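Local coordinates for alkaline phosphatase D (Bacillus subtilis, PDB 2YEQ), which hydrolyses phosphate esters as a phosphodiesterase and alkaline phosphatase, using an active site that contains iron and calcium, at residues Asn300-Leu306 with Tyr355-Arg361; Phe333-Trp337 with Trp385-Leu389; Lys336-Ser342 with Gln425-Asn430. All coordinates share one frame; numbering follows the deposited sequence.

Contact 1: Asn300-Leu306 with Tyr355-Arg361; sequences NPNRTLL and YPAQRER. With PE5 (3,6,9,12,15,18,21,24-octaoxahexacosan-1-ol), chain E.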
loop_
_atom_site.group_PDB
_atom_site.type_symbol
_atom_site.label_atom_id
_atom_site.label_comp_id
_atom_site.label_asym_id
_atom_site.label_seq_id
_atom_site.Cartn_x
_atom_site.Cartn_y
_atom_site.Cartn_z
ATOM N N ASN A 300 9.092 -19.932 17.119
ATOM C CA ASN A 300 9.119 -21.194 16.346
ATOM C C ASN A 300 9.713 -20.958 14.958
ATOM O O ASN A 300 9.192 -20.143 14.198
ATOM C CB ASN A 300 7.689 -21.756 16.237
ATOM C CG ASN A 300 7.584 -23.045 15.439
ATOM O OD1 ASN A 300 8.484 -23.444 14.719
ATOM N ND2 ASN A 300 6.425 -23.715 15.575
ATOM N N PRO A 301 10.768 -21.695 14.600
ATOM C CA PRO A 301 11.472 -21.444 13.351
ATOM C C PRO A 301 10.750 -21.896 12.113
ATOM O O PRO A 301 11.112 -21.476 11.010
ATOM C CB PRO A 301 12.777 -22.266 13.499
ATOM C CG PRO A 301 12.490 -23.250 14.540
ATOM C CD PRO A 301 11.550 -22.583 15.481
ATOM N N ASN A 302 9.749 -22.770 12.257
ATOM C CA ASN A 302 8.990 -23.199 11.086
ATOM C C ASN A 302 8.005 -22.156 10.583
ATOM O O ASN A 302 7.473 -22.300 9.494
ATOM C CB ASN A 302 8.197 -24.473 11.402
ATOM C CG ASN A 302 9.092 -25.676 11.559
ATOM O OD1 ASN A 302 10.125 -25.772 10.906
ATOM N ND2 ASN A 302 8.693 -26.603 12.408
ATOM N N ARG A 303 7.707 -21.165 11.399
ATOM C CA ARG A 303 6.672 -20.202 11.055
ATOM C C ARG A 303 7.143 -19.271 9.954
ATOM O O ARG A 303 8.312 -18.851 9.961
ATOM C CB ARG A 303 6.273 -19.412 12.265
ATOM C CG ARG A 303 5.430 -20.229 13.230
ATOM C CD ARG A 303 5.134 -19.482 14.482
ATOM N NE ARG A 303 4.174 -18.409 14.256
ATOM C CZ ARG A 303 4.411 -17.100 14.379
ATOM N NH1 ARG A 303 5.613 -16.642 14.719
ATOM N NH2 ARG A 303 3.434 -16.228 14.140
ATOM N N THR A 304 6.236 -18.992 9.013
ATOM C CA THR A 304 6.514 -18.229 7.801
ATOM C C THR A 304 5.572 -17.017 7.698
ATOM O O THR A 304 4.456 -17.036 8.247
ATOM C CB THR A 304 6.355 -19.118 6.563
ATOM O OG1 THR A 304 6.890 -18.439 5.427
ATOM C CG2 THR A 304 4.849 -19.532 6.304
ATOM N N LEU A 305 6.061 -15.955 7.051
ATOM C CA LEU A 305 5.214 -14.821 6.617
ATOM C C LEU A 305 4.969 -14.952 5.135
ATOM O O LEU A 305 3.856 -14.728 4.663
ATOM C CB LEU A 305 5.885 -13.460 6.838
ATOM C CG LEU A 305 5.552 -12.577 8.019
ATOM C CD1 LEU A 305 6.434 -11.306 7.904
ATOM C CD2 LEU A 305 4.075 -12.194 8.125
ATOM N N LEU A 306 6.016 -15.305 4.390
ATOM C CA LEU A 306 5.987 -15.227 2.947
ATOM C C LEU A 306 5.498 -16.494 2.318
ATOM O O LEU A 306 5.033 -16.477 1.159
ATOM C CB LEU A 306 7.387 -14.963 2.389
ATOM C CG LEU A 306 8.109 -13.690 2.808
ATOM C CD1 LEU A 306 9.524 -13.668 2.183
ATOM C CD2 LEU A 306 7.272 -12.444 2.413
ATOM N N TYR A 355 7.317 -12.699 13.650
ATOM C CA TYR A 355 7.807 -13.739 12.777
ATOM C C TYR A 355 9.344 -13.660 12.714
ATOM O O TYR A 355 9.914 -13.570 11.631
ATOM C CB TYR A 355 7.197 -13.617 11.372
ATOM C CG TYR A 355 5.662 -13.747 11.361
ATOM C CD1 TYR A 355 4.858 -12.724 11.852
ATOM C CD2 TYR A 355 5.039 -14.924 10.910
ATOM C CE1 TYR A 355 3.474 -12.838 11.880
ATOM C CE2 TYR A 355 3.636 -15.037 10.897
ATOM C CZ TYR A 355 2.862 -13.994 11.406
ATOM O OH TYR A 355 1.495 -14.063 11.457
ATOM N N PRO A 356 10.009 -13.733 13.868
ATOM C CA PRO A 356 11.477 -13.482 13.930
ATOM C C PRO A 356 12.332 -14.463 13.161
ATOM O O PRO A 356 13.363 -14.061 12.624
ATOM C CB PRO A 356 11.780 -13.529 15.426
ATOM C CG PRO A 356 10.712 -14.459 15.985
ATOM C CD PRO A 356 9.479 -14.127 15.185
ATOM N N ALA A 357 11.922 -15.727 13.055
ATOM C CA ALA A 357 12.710 -16.686 12.286
ATOM C C ALA A 357 12.642 -16.411 10.803
ATOM O O ALA A 357 13.630 -16.539 10.076
ATOM C CB ALA A 357 12.272 -18.130 12.566
ATOM N N GLN A 358 11.453 -16.074 10.331
ATOM C CA GLN A 358 11.296 -15.660 8.947
ATOM C C GLN A 358 12.222 -14.456 8.685
ATOM O O GLN A 358 12.887 -14.399 7.660
ATOM C CB GLN A 358 9.840 -15.269 8.680
ATOM C CG GLN A 358 9.606 -14.547 7.380
ATOM C CD GLN A 358 9.703 -15.433 6.176
ATOM O OE1 GLN A 358 8.697 -15.914 5.662
ATOM N NE2 GLN A 358 10.915 -15.640 5.687
ATOM N N ARG A 359 12.232 -13.494 9.593
ATOM C CA ARG A 359 13.073 -12.307 9.385
ATOM C C ARG A 359 14.559 -12.691 9.355
ATOM O O ARG A 359 15.316 -12.214 8.498
ATOM C CB ARG A 359 12.817 -11.246 10.439
ATOM C CG ARG A 359 13.476 -9.916 10.056
ATOM C CD ARG A 359 13.067 -8.832 10.939
ATOM N NE ARG A 359 13.266 -9.177 12.326
ATOM C CZ ARG A 359 12.686 -8.578 13.348
ATOM N NH1 ARG A 359 11.866 -7.561 13.163
ATOM N NH2 ARG A 359 12.932 -8.991 14.585
ATOM N N GLU A 360 14.957 -13.589 10.254
ATOM C CA GLU A 360 16.329 -14.114 10.284
ATOM C C GLU A 360 16.749 -14.736 8.969
ATOM O O GLU A 360 17.886 -14.525 8.519
ATOM C CB GLU A 360 16.486 -15.146 11.385
ATOM C CG GLU A 360 16.676 -14.569 12.759
ATOM C CD GLU A 360 17.047 -15.647 13.782
ATOM O OE1 GLU A 360 18.103 -16.301 13.587
ATOM O OE2 GLU A 360 16.282 -15.840 14.764
ATOM N N ARG A 361 15.857 -15.492 8.329
ATOM C CA ARG A 361 16.192 -16.111 7.057
ATOM C C ARG A 361 16.458 -15.050 5.984
ATOM O O ARG A 361 17.395 -15.187 5.191
ATOM C CB ARG A 361 15.109 -17.093 6.584
ATOM C CG ARG A 361 14.993 -18.371 7.461
ATOM C CD ARG A 361 14.073 -19.402 6.808
ATOM N NE ARG A 361 12.633 -19.089 6.921
ATOM C CZ ARG A 361 11.877 -19.243 8.012
ATOM N NH1 ARG A 361 12.395 -19.624 9.177
ATOM N NH2 ARG A 361 10.573 -18.963 7.946
HETATM C C48 PE5 E . 15.609 -9.425 17.697
HETATM C C50 PE5 E . 14.447 -10.411 17.559
HETATM O O1 PE5 E . 13.194 -9.723 17.372
HETATM C C1 PE5 E . 12.267 -9.753 18.470
HETATM C C2 PE5 E . 11.175 -10.815 18.291
HETATM O O2 PE5 E . 11.393 -12.037 19.037
HETATM O O HOH W 1 9.437 -17.495 14.258
HETATM O O HOH W 2 8.992 -16.720 11.630
HETATM O O HOH W 3 9.483 -19.195 5.265
#
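Tyr355, at the N-cap position of helix 356-368, pushes its ring between two side chains of the loop 300-306. On one face lies Leu305, whose CD2 sits 3.7 Å from the ring centroid and almost on the ring normal, a CH-pi contact. The guanidinium of Arg303 lies on the opposite face with its plane tilted 28° from the ring and CZ 4.4 Å from the centroid, a cation-pi stack in which NH2 is displaced toward the ring's rim. Arginine suits this place because its flat end can stack while its N-H groups bond outward: NH1 to Gly354 O and NH2 to Asp284 O. A bend at chi3 (72°) turns the group over the ring. The phenol OH is held by Asp283 O and Arg282, so the tyrosine is fixed at its end as well as on both faces.

Three residues after Tyr355, within the first turn of the helix, Gln358 runs alongside Thr304. Its OE1 accepts the backbone N-H of Leu305 at 3.0 Å, in the carbonyl plane and on a lone pair, and that of Leu306 in a straighter bond (168°) from a tilted direction; NE2 is held by Glu311. Arg361 reaches back to the start of the loop, where NH2 donates to Arg303 O at 3.0 Å, in the guanidinium plane, and NH1 donates to Pro301 O at 2.9 Å from a more tilted position. Its NE forms a salt bridge with Glu311. The small Ala357 lets the loop come close, with CB 3.5 Å from Pro301 CA, and water 2 joins Arg303 O to Gln358 N.

Polar side chains of the helix thus satisfy backbone groups of a loop that is neither helix nor strand, and Glu311, bonded to both, is placed to orient Gln358 and Arg361 and likely offsets the arginine's charge.

Contact 2: Phe333-Trp337 with Trp385-Leu389; sequences FFAKW and WASNL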
loop_
_atom_site.group_PDB
_atom_site.type_symbol
_atom_site.label_atom_id
_atom_site.label_comp_id
_atom_site.label_asym_id
_atom_site.label_seq_id
_atom_site.Cartn_x
_atom_site.Cartn_y
_atom_site.Cartn_z
ATOM N N PHE A 333 5.718 -3.574 9.696
ATOM C CA PHE A 333 6.943 -3.096 10.351
ATOM C C PHE A 333 8.041 -4.168 10.373
ATOM O O PHE A 333 7.875 -5.244 10.956
ATOM C CB PHE A 333 6.596 -2.612 11.736
ATOM C CG PHE A 333 7.512 -1.539 12.280
ATOM C CD1 PHE A 333 8.791 -1.843 12.714
ATOM C CD2 PHE A 333 7.062 -0.238 12.420
ATOM C CE1 PHE A 333 9.634 -0.836 13.249
ATOM C CE2 PHE A 333 7.880 0.751 12.971
ATOM C CZ PHE A 333 9.169 0.442 13.368
ATOM N N PHE A 334 9.170 -3.860 9.725
ATOM C CA PHE A 334 10.250 -4.818 9.523
ATOM C C PHE A 334 11.337 -4.764 10.616
ATOM O O PHE A 334 11.864 -5.813 11.032
ATOM C CB PHE A 334 10.894 -4.579 8.167
ATOM C CG PHE A 334 11.945 -5.574 7.798
ATOM C CD1 PHE A 334 11.603 -6.783 7.217
ATOM C CD2 PHE A 334 13.298 -5.292 7.996
ATOM C CE1 PHE A 334 12.583 -7.711 6.867
ATOM C CE2 PHE A 334 14.276 -6.216 7.652
ATOM C CZ PHE A 334 13.930 -7.413 7.087
ATOM N N ALA A 335 11.704 -3.560 11.045
ATOM C CA ALA A 335 12.765 -3.404 12.034
ATOM C C ALA A 335 12.314 -3.893 13.401
ATOM O O ALA A 335 11.113 -4.073 13.641
ATOM C CB ALA A 335 13.241 -1.947 12.111
ATOM N N LYS A 336 13.287 -4.106 14.295
ATOM C CA LYS A 336 13.010 -4.345 15.708
ATOM C C LYS A 336 12.214 -3.183 16.270
ATOM O O LYS A 336 12.542 -2.012 16.038
ATOM C CB LYS A 336 14.327 -4.539 16.492
ATOM C CG LYS A 336 14.189 -4.664 18.000
ATOM C CD LYS A 336 15.587 -4.753 18.693
ATOM C CE LYS A 336 15.543 -4.432 20.192
ATOM N NZ LYS A 336 15.326 -2.998 20.542
ATOM N N TRP A 337 11.191 -3.495 17.064
ATOM C CA TRP A 337 10.252 -2.490 17.517
ATOM C C TRP A 337 9.715 -2.857 18.882
ATOM O O TRP A 337 8.530 -3.228 19.052
ATOM C CB TRP A 337 9.141 -2.380 16.458
ATOM C CG TRP A 337 8.260 -1.167 16.481
ATOM C CD1 TRP A 337 8.578 0.074 16.892
ATOM C CD2 TRP A 337 6.913 -1.095 15.984
ATOM N NE1 TRP A 337 7.511 0.923 16.708
ATOM C CE2 TRP A 337 6.478 0.223 16.148
ATOM C CE3 TRP A 337 6.036 -2.032 15.426
ATOM C CZ2 TRP A 337 5.203 0.639 15.793
ATOM C CZ3 TRP A 337 4.769 -1.623 15.074
ATOM C CH2 TRP A 337 4.365 -0.300 15.245
ATOM N N TRP A 385 7.820 6.296 10.532
ATOM C CA TRP A 385 9.051 5.910 11.211
ATOM C C TRP A 385 10.169 5.767 10.173
ATOM O O TRP A 385 9.914 5.590 8.989
ATOM C CB TRP A 385 8.897 4.559 11.943
ATOM C CG TRP A 385 7.765 4.427 12.920
ATOM C CD1 TRP A 385 6.459 4.181 12.624
ATOM C CD2 TRP A 385 7.846 4.449 14.352
ATOM N NE1 TRP A 385 5.715 4.080 13.768
ATOM C CE2 TRP A 385 6.535 4.222 14.848
ATOM C CE3 TRP A 385 8.891 4.648 15.268
ATOM C CZ2 TRP A 385 6.233 4.206 16.208
ATOM C CZ3 TRP A 385 8.587 4.639 16.626
ATOM C CH2 TRP A 385 7.263 4.410 17.082
ATOM N N ALA A 386 11.422 5.806 10.624
ATOM C CA ALA A 386 12.548 5.457 9.790
ATOM C C ALA A 386 13.614 4.788 10.660
ATOM O O ALA A 386 13.811 5.206 11.801
ATOM C CB ALA A 386 13.123 6.705 9.082
ATOM N N SER A 387 14.248 3.755 10.122
ATOM C CA SER A 387 15.223 2.945 10.860
ATOM C C SER A 387 16.409 2.610 10.013
ATOM O O SER A 387 16.281 2.258 8.830
ATOM C CB SER A 387 14.620 1.585 11.321
ATOM O OG SER A 387 13.662 1.789 12.335
ATOM N N ASN A 388 17.580 2.621 10.647
ATOM C CA ASN A 388 18.720 1.898 10.117
ATOM C C ASN A 388 18.480 0.388 10.298
ATOM O O ASN A 388 18.049 -0.051 11.367
ATOM C CB ASN A 388 19.998 2.307 10.893
ATOM C CG ASN A 388 20.427 3.752 10.600
ATOM O OD1 ASN A 388 20.804 4.523 11.504
ATOM N ND2 ASN A 388 20.339 4.123 9.335
ATOM N N LEU A 389 18.772 -0.389 9.271
ATOM C CA LEU A 389 18.701 -1.852 9.344
ATOM C C LEU A 389 20.106 -2.436 9.511
ATOM O O LEU A 389 20.932 -2.339 8.592
ATOM C CB LEU A 389 18.072 -2.422 8.068
ATOM C CG LEU A 389 16.619 -1.963 7.812
ATOM C CD1 LEU A 389 16.098 -2.599 6.522
ATOM C CD2 LEU A 389 15.715 -2.287 9.005
#
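An aromatic cluster of Phe333, Trp337 and Trp385 joins the loop after strand 325-329 to strand 384-390 of the mixed seven-stranded sheet. The indole of Trp385 offers one face to two edges. Phe333 points CE2 at the five-membered ring, 3.7 Å from Trp385 CG, with the planes 81° apart. Trp337 brings its own edge over the six-membered ring, its NE1 lying 3.5 Å from Trp385 CH2 and the planes at 79°, so both pairs are T-shaped. The two edges fit side by side because Phe333 and Trp337 are themselves stacked face to face. With CG anti to the carbonyl carbon (chi1 -54°), the Trp385 indole is swung to lie across the edges of both loop rings.

Farther along the strand the contacts are aliphatic or mixed. The methyl of Ala335 rests against Ser387, CB to OG 3.8 Å. Leu389 sends CD2 to the edge of the Phe334 ring, 4.0 Å from CD2 of that phenylalanine, and to Ala335 CB. No hydrogen bond crosses between the segments; Glu404 of strand 400-406 instead takes the N-H groups of Phe334 and Ala335. T-shaped packing of two stacked rings on one indole face is common in buried aromatic cores, here between a sheet and its covering loop.

Contact 3: Lys336-Ser342 with Gln425-Asn430; sequences KWNFGTS and QILKEN. With EDO (1,2-ethanediol), chain T.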
loop_
_atom_site.group_PDB
_atom_site.type_symbol
_atom_site.label_atom_id
_atom_site.label_comp_id
_atom_site.label_asym_id
_atom_site.label_seq_id
_atom_site.Cartn_x
_atom_site.Cartn_y
_atom_site.Cartn_z
ATOM N N LYS A 336 13.287 -4.106 14.295
ATOM C CA LYS A 336 13.010 -4.345 15.708
ATOM C C LYS A 336 12.214 -3.183 16.270
ATOM O O LYS A 336 12.542 -2.012 16.038
ATOM C CB LYS A 336 14.327 -4.539 16.492
ATOM C CG LYS A 336 14.189 -4.664 18.000
ATOM C CD LYS A 336 15.587 -4.753 18.693
ATOM C CE LYS A 336 15.543 -4.432 20.192
ATOM N NZ LYS A 336 15.326 -2.998 20.542
ATOM N N TRP A 337 11.191 -3.495 17.064
ATOM C CA TRP A 337 10.252 -2.490 17.517
ATOM C C TRP A 337 9.715 -2.857 18.882
ATOM O O TRP A 337 8.530 -3.228 19.052
ATOM C CB TRP A 337 9.141 -2.380 16.458
ATOM C CG TRP A 337 8.260 -1.167 16.481
ATOM C CD1 TRP A 337 8.578 0.074 16.892
ATOM C CD2 TRP A 337 6.913 -1.095 15.984
ATOM N NE1 TRP A 337 7.511 0.923 16.708
ATOM C CE2 TRP A 337 6.478 0.223 16.148
ATOM C CE3 TRP A 337 6.036 -2.032 15.426
ATOM C CZ2 TRP A 337 5.203 0.639 15.793
ATOM C CZ3 TRP A 337 4.769 -1.623 15.074
ATOM C CH2 TRP A 337 4.365 -0.300 15.245
ATOM N N ASN A 338 10.594 -2.737 19.873
ATOM C CA ASN A 338 10.303 -3.168 21.244
ATOM C C ASN A 338 9.540 -2.127 22.015
ATOM O O ASN A 338 10.052 -1.034 22.243
ATOM C CB ASN A 338 11.616 -3.505 21.968
ATOM C CG ASN A 338 11.406 -4.126 23.348
ATOM O OD1 ASN A 338 10.261 -4.374 23.814
ATOM N ND2 ASN A 338 12.520 -4.397 24.010
ATOM N N PHE A 339 8.332 -2.477 22.463
ATOM C CA PHE A 339 7.499 -1.574 23.257
ATOM C C PHE A 339 7.730 -1.705 24.757
ATOM O O PHE A 339 7.183 -0.921 25.522
ATOM C CB PHE A 339 6.014 -1.856 22.992
ATOM C CG PHE A 339 5.633 -1.782 21.547
ATOM C CD1 PHE A 339 5.772 -0.590 20.842
ATOM C CD2 PHE A 339 5.114 -2.881 20.892
ATOM C CE1 PHE A 339 5.421 -0.512 19.491
ATOM C CE2 PHE A 339 4.746 -2.805 19.548
ATOM C CZ PHE A 339 4.915 -1.624 18.846
ATOM N N GLY A 340 8.493 -2.717 25.177
ATOM C CA GLY A 340 8.746 -2.939 26.601
ATOM C C GLY A 340 10.157 -2.500 26.948
ATOM O O GLY A 340 10.590 -1.427 26.533
ATOM N N THR A 341 10.879 -3.365 27.653
ATOM C CA THR A 341 12.243 -3.086 28.113
ATOM C C THR A 341 13.120 -4.217 27.636
ATOM O O THR A 341 12.604 -5.204 27.091
ATOM C CB THR A 341 12.318 -3.040 29.646
ATOM O OG1 THR A 341 12.039 -4.344 30.180
ATOM C CG2 THR A 341 11.352 -2.040 30.206
ATOM N N SER A 342 14.438 -4.100 27.820
ATOM C CA SER A 342 15.343 -5.187 27.418
ATOM C C SER A 342 15.026 -6.490 28.168
ATOM O O SER A 342 15.096 -7.574 27.595
ATOM C CB SER A 342 16.815 -4.800 27.636
ATOM O OG SER A 342 17.254 -3.939 26.595
ATOM N N GLN A 425 10.084 6.807 24.891
ATOM C CA GLN A 425 10.385 5.450 25.379
ATOM C C GLN A 425 10.804 4.512 24.263
ATOM O O GLN A 425 11.825 3.813 24.352
ATOM C CB GLN A 425 9.163 4.876 26.110
ATOM C CG GLN A 425 9.309 3.424 26.576
ATOM C CD GLN A 425 7.964 2.749 26.739
ATOM O OE1 GLN A 425 7.708 1.697 26.146
ATOM N NE2 GLN A 425 7.085 3.362 27.535
ATOM N N ILE A 426 10.016 4.480 23.195
ATOM C CA ILE A 426 10.287 3.550 22.116
ATOM C C ILE A 426 11.614 3.880 21.453
ATOM O O ILE A 426 12.407 2.987 21.103
ATOM C CB ILE A 426 9.120 3.548 21.066
ATOM C CG1 ILE A 426 7.845 2.942 21.682
ATOM C CG2 ILE A 426 9.526 2.774 19.815
ATOM C CD1 ILE A 426 6.584 3.231 20.857
ATOM N N LEU A 427 11.866 5.169 21.253
ATOM C CA LEU A 427 13.127 5.587 20.607
ATOM C C LEU A 427 14.333 5.234 21.484
ATOM O O LEU A 427 15.345 4.754 20.985
ATOM C CB LEU A 427 13.110 7.093 20.305
ATOM C CG LEU A 427 12.125 7.597 19.240
ATOM C CD1 LEU A 427 12.227 9.105 19.089
ATOM C CD2 LEU A 427 12.362 6.941 17.928
ATOM N N LYS A 428 14.203 5.463 22.784
ATOM C CA LYS A 428 15.233 5.090 23.758
ATOM C C LYS A 428 15.550 3.602 23.655
ATOM O O LYS A 428 16.710 3.207 23.596
ATOM C CB LYS A 428 14.763 5.416 25.183
ATOM C CG LYS A 428 15.815 6.011 26.105
ATOM C CD LYS A 428 15.206 6.283 27.508
ATOM C CE LYS A 428 15.775 7.536 28.179
ATOM N NZ LYS A 428 15.933 7.378 29.666
ATOM N N GLU A 429 14.507 2.776 23.601
ATOM C CA GLU A 429 14.667 1.332 23.665
ATOM C C GLU A 429 15.122 0.764 22.332
ATOM O O GLU A 429 15.653 -0.353 22.262
ATOM C CB GLU A 429 13.343 0.697 24.128
ATOM C CG GLU A 429 13.422 -0.769 24.450
ATOM C CD GLU A 429 14.473 -1.101 25.506
ATOM O OE1 GLU A 429 14.482 -0.421 26.553
ATOM O OE2 GLU A 429 15.266 -2.044 25.263
ATOM N N ASN A 430 14.952 1.548 21.268
ATOM C CA ASN A 430 15.207 1.071 19.903
ATOM C C ASN A 430 16.090 2.066 19.134
ATOM O O ASN A 430 15.594 2.768 18.246
ATOM C CB ASN A 430 13.858 0.864 19.153
ATOM C CG ASN A 430 12.976 -0.181 19.821
ATOM O OD1 ASN A 430 13.195 -1.376 19.626
ATOM N ND2 ASN A 430 12.040 0.261 20.656
HETATM C C1 EDO T . 18.193 -2.163 23.185
HETATM O O1 EDO T . 18.200 -0.965 23.975
HETATM C C2 EDO T . 19.240 -2.123 22.077
HETATM O O2 EDO T . 19.096 -3.273 21.230
HETATM O O HOH W 4 15.175 -3.733 23.249
HETATM O O HOH W 5 15.280 -1.460 28.848
#
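Asn430, the first residue to leave the helix 423-429, carries most of the hydrogen bonding with the loop 336-342. Its OD1 accepts from Lys336 NZ at 2.8 Å and from Asn338 N at 2.9 Å, the two donors arriving from opposite faces of the amide plane. The amide ND2 donates in its own plane to Asn338 O, 2.9 Å away, and also to Ile426 O, the latter on a lone pair. An asparagine fits because one short amide can both accept and donate to the same residue's backbone. The extended Lys336 chain bends only at chi4 (-72°), which turns NZ toward OD1.

A second polar group gathers round Glu429. Ser342 OG donates to the syn lone pair of OE2 at 3.1 Å; water 4 joins OE2 to Lys336 NZ and Asn338 ND2, while water 5 links OE1 to Ser342 N. Asn338 in turn shapes the loop, its OD1 accepting from Gly340 N in an Asx turn.

Apolar contact is confined to Ile426. Ile426 CD1 meets the edge of the Phe339 ring, 3.9 Å from Phe339 CD1, and Ile426 CG2 lies 4.1 Å from Trp337 CD1.

Lys336 NZ and Glu429 OE2, 4.8 Å apart, are bridged by water 4; their opposite charges probably add a longer-range attraction, while the buried Asn430 amide pins the loop by direct bonds.

In the fold
Contact 2 is the buried one and is mostly aromatic and aliphatic, with no hydrogen bond between its segments, whereas contacts 1 and 3 are partly buried, lie farther from the chain's centre and combine hydrogen bonds and bridging waters with some ring and apolar packing. Contacts 2 and 3 share Lys336 and Trp337: one loop packs on strand 384-390 through its rings and on helix 423-429 mainly through its polar groups, with Trp385 CZ3 3.8 Å from Ile426 CG2 between them. Contact 1 joins a different loop to helix 356-368, yet Arg359 of that helix probably bonds Phe334 O of contact 2. In contact 1 helix side chains grip loop carbonyls and N-H groups; contact 3 concentrates similar bonding at a helix end.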